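Structural polyprotein, VP2 (Israeli acute paralysis virus, PDB 5CDD) probably serves as a structural component of the viral capsid, as one of the coat proteins cut from the structural polyprotein. Local coordinates at residues C[2-15]-C[54-68]. Sequence-based numbering, arbitrary orientation.
Sequences THSIIQFLQRPVLI and TVLKAGGKAQKLANF
K61 reaches from the 54-68 segment to the C-terminal end of helix 2-9. Its chain is extended as it crosses L9 obliquely, then bends at the last torsion (chi4 -66°), bringing NZ among the backbone carbonyls of F8, L9 and R11. The main bond, K61 NZ to R11 O at 2.6 Å, lies in the carbonyl plane on a lone pair, with a C=O...N angle of 141°. Weak bonds to F8 O and L9 O complete the grip. K61 is buried, and the partial negative charge at this helix end probably favours its ammonium group.

Tight apolar packing flanks the lysine. L9 CD2 lies 3.6 Å from K61 CB, and L9 CD1 meets L65 CD2. V13 CG2 and I15 CD1 both meet A58 CB. V13 CG1 touches G59 CA at 3.7 Å, at the type I' turn 58-61.

On the more exposed solvent side, K64 crosses F8 at about a right angle. K64 CD sits over the ring centre, 3.7 Å from the centroid, in a CH-pi contact. NZ is over the face too, a cation-pi pair at 4.6 Å. With chi1 at -179° the F8 ring swings toward the 58-61 turn, where its edge meets G59 O. I5 CD1 touches the edge of the F68 ring.

The contact joins the N-terminal helix and the start of strand 13-18 to helix 53-57 and the loop leading into strand 68-81, consistent with a picornavirus-like jelly-roll beta sandwich. Strand 188-193 packs on I5 and L9, L147 on L65 and F68, and strand 179-186 pairs with 13-18.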
loop_
_atom_site.group_PDB
_atom_site.type_symbol
_atom_site.label_atom_id
_atom_site.label_comp_id
_atom_site.label_asym_id
_atom_site.label_seq_id
_atom_site.Cartn_x
_atom_site.Cartn_y
_atom_site.Cartn_z
ATOM N N THR C 2 0.446 -35.071 52.960
ATOM C CA THR C 2 -0.740 -34.519 52.324
ATOM C C THR C 2 -1.326 -35.514 51.331
ATOM O O THR C 2 -2.544 -35.597 51.177
ATOM C CB THR C 2 -0.424 -33.205 51.585
ATOM O OG1 THR C 2 0.060 -32.240 52.525
ATOM C CG2 THR C 2 -1.674 -32.658 50.918
ATOM N N HIS C 3 -0.462 -36.276 50.669
ATOM C CA HIS C 3 -0.926 -37.252 49.692
ATOM C C HIS C 3 -1.790 -38.326 50.334
ATOM O O HIS C 3 -2.845 -38.671 49.805
ATOM C CB HIS C 3 0.258 -37.899 48.968
ATOM C CG HIS C 3 -0.149 -38.918 47.949
ATOM N ND1 HIS C 3 -0.038 -40.275 48.168
ATOM C CD2 HIS C 3 -0.703 -38.780 46.722
ATOM C CE1 HIS C 3 -0.508 -40.928 47.120
ATOM N NE2 HIS C 3 -0.919 -40.044 46.228
ATOM N N SER C 4 -1.345 -38.852 51.471
ATOM C CA SER C 4 -2.102 -39.884 52.173
ATOM C C SER C 4 -3.455 -39.323 52.605
ATOM O O SER C 4 -4.444 -40.052 52.687
ATOM C CB SER C 4 -1.317 -40.380 53.392
ATOM O OG SER C 4 -1.000 -39.310 54.260
ATOM N N ILE C 5 -3.494 -38.021 52.873
ATOM C CA ILE C 5 -4.728 -37.360 53.279
ATOM C C ILE C 5 -5.680 -37.279 52.093
ATOM O O ILE C 5 -6.875 -37.547 52.221
ATOM C CB ILE C 5 -4.465 -35.927 53.781
ATOM C CG1 ILE C 5 -3.657 -35.968 55.077
ATOM C CG2 ILE C 5 -5.782 -35.198 53.994
ATOM C CD1 ILE C 5 -3.366 -34.602 55.660
ATOM N N ILE C 6 -5.141 -36.900 50.941
ATOM C CA ILE C 6 -5.937 -36.788 49.728
ATOM C C ILE C 6 -6.485 -38.155 49.337
ATOM O O ILE C 6 -7.609 -38.264 48.846
ATOM C CB ILE C 6 -5.098 -36.200 48.569
ATOM C CG1 ILE C 6 -4.734 -34.747 48.895
ATOM C CG2 ILE C 6 -5.876 -36.273 47.262
ATOM C CD1 ILE C 6 -3.896 -34.065 47.842
ATOM N N GLN C 7 -5.694 -39.197 49.564
ATOM C CA GLN C 7 -6.126 -40.553 49.253
ATOM C C GLN C 7 -7.308 -40.935 50.136
ATOM O O GLN C 7 -8.249 -41.588 49.687
ATOM C CB GLN C 7 -4.984 -41.543 49.478
ATOM C CG GLN C 7 -3.965 -41.587 48.360
ATOM C CD GLN C 7 -4.603 -41.876 47.013
ATOM O OE1 GLN C 7 -5.099 -40.970 46.340
ATOM N NE2 GLN C 7 -4.609 -43.145 46.622
ATOM N N PHE C 8 -7.247 -40.518 51.397
ATOM C CA PHE C 8 -8.299 -40.806 52.364
ATOM C C PHE C 8 -9.581 -40.059 52.017
ATOM O O PHE C 8 -10.682 -40.544 52.274
ATOM C CB PHE C 8 -7.822 -40.422 53.770
ATOM C CG PHE C 8 -8.825 -40.699 54.856
ATOM C CD1 PHE C 8 -9.842 -39.790 55.139
ATOM C CD2 PHE C 8 -8.750 -41.871 55.600
ATOM C CE1 PHE C 8 -10.769 -40.047 56.149
ATOM C CE2 PHE C 8 -9.671 -42.135 56.608
ATOM C CZ PHE C 8 -10.682 -41.222 56.883
ATOM N N LEU C 9 -9.435 -38.877 51.428
ATOM C CA LEU C 9 -10.587 -38.070 51.050
ATOM C C LEU C 9 -11.278 -38.640 49.817
ATOM O O LEU C 9 -12.425 -38.296 49.527
ATOM C CB LEU C 9 -10.158 -36.628 50.781
ATOM C CG LEU C 9 -9.572 -35.862 51.969
ATOM C CD1 LEU C 9 -9.176 -34.467 51.525
ATOM C CD2 LEU C 9 -10.588 -35.793 53.097
ATOM N N GLN C 10 -10.583 -39.514 49.093
ATOM C CA GLN C 10 -11.149 -40.122 47.896
ATOM C C GLN C 10 -11.822 -41.450 48.213
ATOM O O GLN C 10 -12.331 -42.125 47.317
ATOM C CB GLN C 10 -10.060 -40.336 46.846
ATOM C CG GLN C 10 -9.300 -39.075 46.488
ATOM C CD GLN C 10 -8.415 -39.260 45.277
ATOM O OE1 GLN C 10 -7.592 -40.174 45.229
ATOM N NE2 GLN C 10 -8.574 -38.388 44.287
ATOM N N ARG C 11 -11.819 -41.822 49.489
ATOM C CA ARG C 11 -12.444 -43.065 49.926
ATOM C C ARG C 11 -13.957 -42.903 49.976
ATOM O O ARG C 11 -14.473 -42.023 50.667
ATOM C CB ARG C 11 -11.943 -43.460 51.315
ATOM C CG ARG C 11 -10.488 -43.852 51.377
ATOM C CD ARG C 11 -10.123 -44.230 52.797
ATOM N NE ARG C 11 -8.758 -44.730 52.908
ATOM C CZ ARG C 11 -8.213 -45.155 54.043
ATOM N NH1 ARG C 11 -8.921 -45.140 55.166
ATOM N NH2 ARG C 11 -6.964 -45.598 54.052
ATOM N N PRO C 12 -14.691 -43.749 49.236
ATOM C CA PRO C 12 -16.155 -43.671 49.230
ATOM C C PRO C 12 -16.715 -43.949 50.621
ATOM O O PRO C 12 -16.217 -44.825 51.321
ATOM C CB PRO C 12 -16.552 -44.758 48.232
ATOM C CG PRO C 12 -15.396 -44.802 47.287
ATOM C CD PRO C 12 -14.220 -44.724 48.235
ATOM N N VAL C 13 -17.742 -43.206 51.018
ATOM C CA VAL C 13 -18.358 -43.394 52.324
ATOM C C VAL C 13 -19.874 -43.369 52.186
ATOM O O VAL C 13 -20.412 -42.561 51.431
ATOM C CB VAL C 13 -17.934 -42.282 53.304
ATOM C CG1 VAL C 13 -16.450 -42.332 53.523
ATOM C CG2 VAL C 13 -18.307 -40.923 52.758
ATOM N N LEU C 14 -20.564 -44.258 52.894
ATOM C CA LEU C 14 -22.021 -44.283 52.829
ATOM C C LEU C 14 -22.526 -43.012 53.499
ATOM O O LEU C 14 -22.467 -42.876 54.720
ATOM C CB LEU C 14 -22.574 -45.511 53.553
ATOM C CG LEU C 14 -24.090 -45.703 53.472
ATOM C CD1 LEU C 14 -24.506 -45.944 52.030
ATOM C CD2 LEU C 14 -24.493 -46.877 54.339
ATOM N N ILE C 15 -23.002 -42.076 52.686
ATOM C CA ILE C 15 -23.504 -40.807 53.192
ATOM C C ILE C 15 -24.938 -40.946 53.676
ATOM O O ILE C 15 -25.353 -40.272 54.619
ATOM C CB ILE C 15 -23.466 -39.713 52.097
ATOM C CG1 ILE C 15 -22.026 -39.472 51.640
ATOM C CG2 ILE C 15 -24.067 -38.422 52.629
ATOM C CD1 ILE C 15 -21.117 -38.943 52.727
ATOM N N THR C 54 -21.315 -31.898 53.433
ATOM C CA THR C 54 -21.935 -33.186 53.724
ATOM C C THR C 54 -20.955 -34.349 53.647
ATOM O O THR C 54 -20.967 -35.243 54.493
ATOM C CB THR C 54 -23.103 -33.477 52.754
ATOM O OG1 THR C 54 -24.167 -32.547 52.987
ATOM C CG2 THR C 54 -23.630 -34.884 52.955
ATOM N N VAL C 55 -20.112 -34.342 52.622
ATOM C CA VAL C 55 -19.141 -35.414 52.444
ATOM C C VAL C 55 -17.922 -35.200 53.342
ATOM O O VAL C 55 -17.276 -36.160 53.766
ATOM C CB VAL C 55 -18.694 -35.519 50.967
ATOM C CG1 VAL C 55 -18.016 -34.241 50.541
ATOM C CG2 VAL C 55 -17.764 -36.710 50.776
ATOM N N LEU C 56 -17.608 -33.944 53.644
ATOM C CA LEU C 56 -16.472 -33.672 54.515
ATOM C C LEU C 56 -16.810 -34.110 55.943
ATOM O O LEU C 56 -15.927 -34.182 56.794
ATOM C CB LEU C 56 -16.098 -32.181 54.503
ATOM C CG LEU C 56 -15.520 -31.535 53.237
ATOM C CD1 LEU C 56 -15.296 -30.051 53.509
ATOM C CD2 LEU C 56 -14.207 -32.200 52.827
ATOM N N LYS C 57 -18.082 -34.401 56.214
ATOM C CA LYS C 57 -18.472 -34.844 57.552
ATOM C C LYS C 57 -18.529 -36.365 57.724
ATOM O O LYS C 57 -18.486 -36.857 58.848
ATOM C CB LYS C 57 -19.821 -34.226 57.977
ATOM C CG LYS C 57 -19.693 -32.839 58.633
ATOM C CD LYS C 57 -20.787 -32.541 59.675
ATOM C CE LYS C 57 -22.092 -32.088 59.046
ATOM N NZ LYS C 57 -22.022 -30.720 58.461
ATOM N N ALA C 58 -18.617 -37.115 56.631
ATOM C CA ALA C 58 -18.675 -38.571 56.745
ATOM C C ALA C 58 -17.302 -39.232 56.673
ATOM O O ALA C 58 -16.314 -38.596 56.307
ATOM C CB ALA C 58 -19.570 -39.139 55.668
ATOM N N GLY C 59 -17.247 -40.510 57.039
ATOM C CA GLY C 59 -15.995 -41.249 56.993
ATOM C C GLY C 59 -14.855 -40.622 57.763
ATOM O O GLY C 59 -13.708 -41.044 57.625
ATOM N N GLY C 60 -15.164 -39.616 58.572
ATOM C CA GLY C 60 -14.131 -38.957 59.346
ATOM C C GLY C 60 -13.124 -38.231 58.480
ATOM O O GLY C 60 -11.934 -38.244 58.769
ATOM N N LYS C 61 -13.598 -37.585 57.422
ATOM C CA LYS C 61 -12.719 -36.860 56.514
ATOM C C LYS C 61 -12.326 -35.493 57.086
ATOM O O LYS C 61 -11.190 -35.051 56.928
ATOM C CB LYS C 61 -13.410 -36.669 55.164
ATOM C CG LYS C 61 -13.838 -37.961 54.478
ATOM C CD LYS C 61 -14.347 -37.676 53.076
ATOM C CE LYS C 61 -14.899 -38.922 52.404
ATOM N NZ LYS C 61 -13.841 -39.932 52.142
ATOM N N ALA C 62 -13.272 -34.826 57.743
ATOM C CA ALA C 62 -13.026 -33.516 58.336
ATOM C C ALA C 62 -11.833 -33.512 59.293
ATOM O O ALA C 62 -11.077 -32.548 59.350
ATOM C CB ALA C 62 -14.285 -33.037 59.059
ATOM N N GLN C 63 -11.664 -34.594 60.040
ATOM C CA GLN C 63 -10.555 -34.686 60.980
ATOM C C GLN C 63 -9.264 -35.000 60.266
ATOM O O GLN C 63 -8.186 -34.904 60.845
ATOM C CB GLN C 63 -10.816 -35.761 62.028
ATOM C CG GLN C 63 -12.054 -35.499 62.839
ATOM C CD GLN C 63 -13.291 -36.138 62.242
ATOM O OE1 GLN C 63 -13.509 -36.110 61.030
ATOM N NE2 GLN C 63 -14.123 -36.708 63.101
ATOM N N LYS C 64 -9.383 -35.374 59.001
ATOM C CA LYS C 64 -8.219 -35.698 58.206
ATOM C C LYS C 64 -7.545 -34.422 57.722
ATOM O O LYS C 64 -6.331 -34.302 57.784
ATOM C CB LYS C 64 -8.617 -36.560 57.012
ATOM C CG LYS C 64 -7.575 -37.589 56.660
ATOM C CD LYS C 64 -7.547 -38.674 57.718
ATOM C CE LYS C 64 -6.321 -39.558 57.579
ATOM N NZ LYS C 64 -6.164 -40.504 58.720
ATOM N N LEU C 65 -8.332 -33.466 57.250
ATOM C CA LEU C 65 -7.769 -32.222 56.763
ATOM C C LEU C 65 -7.813 -31.109 57.800
ATOM O O LEU C 65 -7.963 -29.937 57.460
ATOM C CB LEU C 65 -8.487 -31.798 55.480
ATOM C CG LEU C 65 -10.004 -32.010 55.464
ATOM C CD1 LEU C 65 -10.692 -30.983 56.330
ATOM C CD2 LEU C 65 -10.512 -31.899 54.047
ATOM N N ALA C 66 -7.694 -31.482 59.068
ATOM C CA ALA C 66 -7.685 -30.500 60.141
ATOM C C ALA C 66 -6.389 -29.702 60.055
ATOM O O ALA C 66 -5.351 -30.231 59.654
ATOM C CB ALA C 66 -7.768 -31.198 61.465
ATOM N N ASN C 67 -6.455 -28.430 60.435
ATOM C CA ASN C 67 -5.296 -27.547 60.400
ATOM C C ASN C 67 -4.942 -27.124 58.980
ATOM O O ASN C 67 -3.848 -26.625 58.724
ATOM C CB ASN C 67 -4.096 -28.213 61.070
ATOM C CG ASN C 67 -4.306 -28.411 62.556
ATOM O OD1 ASN C 67 -4.474 -27.447 63.304
ATOM N ND2 ASN C 67 -4.306 -29.664 62.991
ATOM N N PHE C 68 -5.878 -27.337 58.059
ATOM C CA PHE C 68 -5.710 -26.934 56.668
ATOM C C PHE C 68 -6.711 -25.815 56.414
ATOM O O PHE C 68 -7.815 -25.831 56.957
ATOM C CB PHE C 68 -5.964 -28.107 55.727
ATOM C CG PHE C 68 -4.724 -28.866 55.367
ATOM C CD1 PHE C 68 -3.699 -28.250 54.658
ATOM C CD2 PHE C 68 -4.577 -30.198 55.735
ATOM C CE1 PHE C 68 -2.543 -28.949 54.319
ATOM C CE2 PHE C 68 -3.424 -30.907 55.400
ATOM C CZ PHE C 68 -2.407 -30.281 54.690
#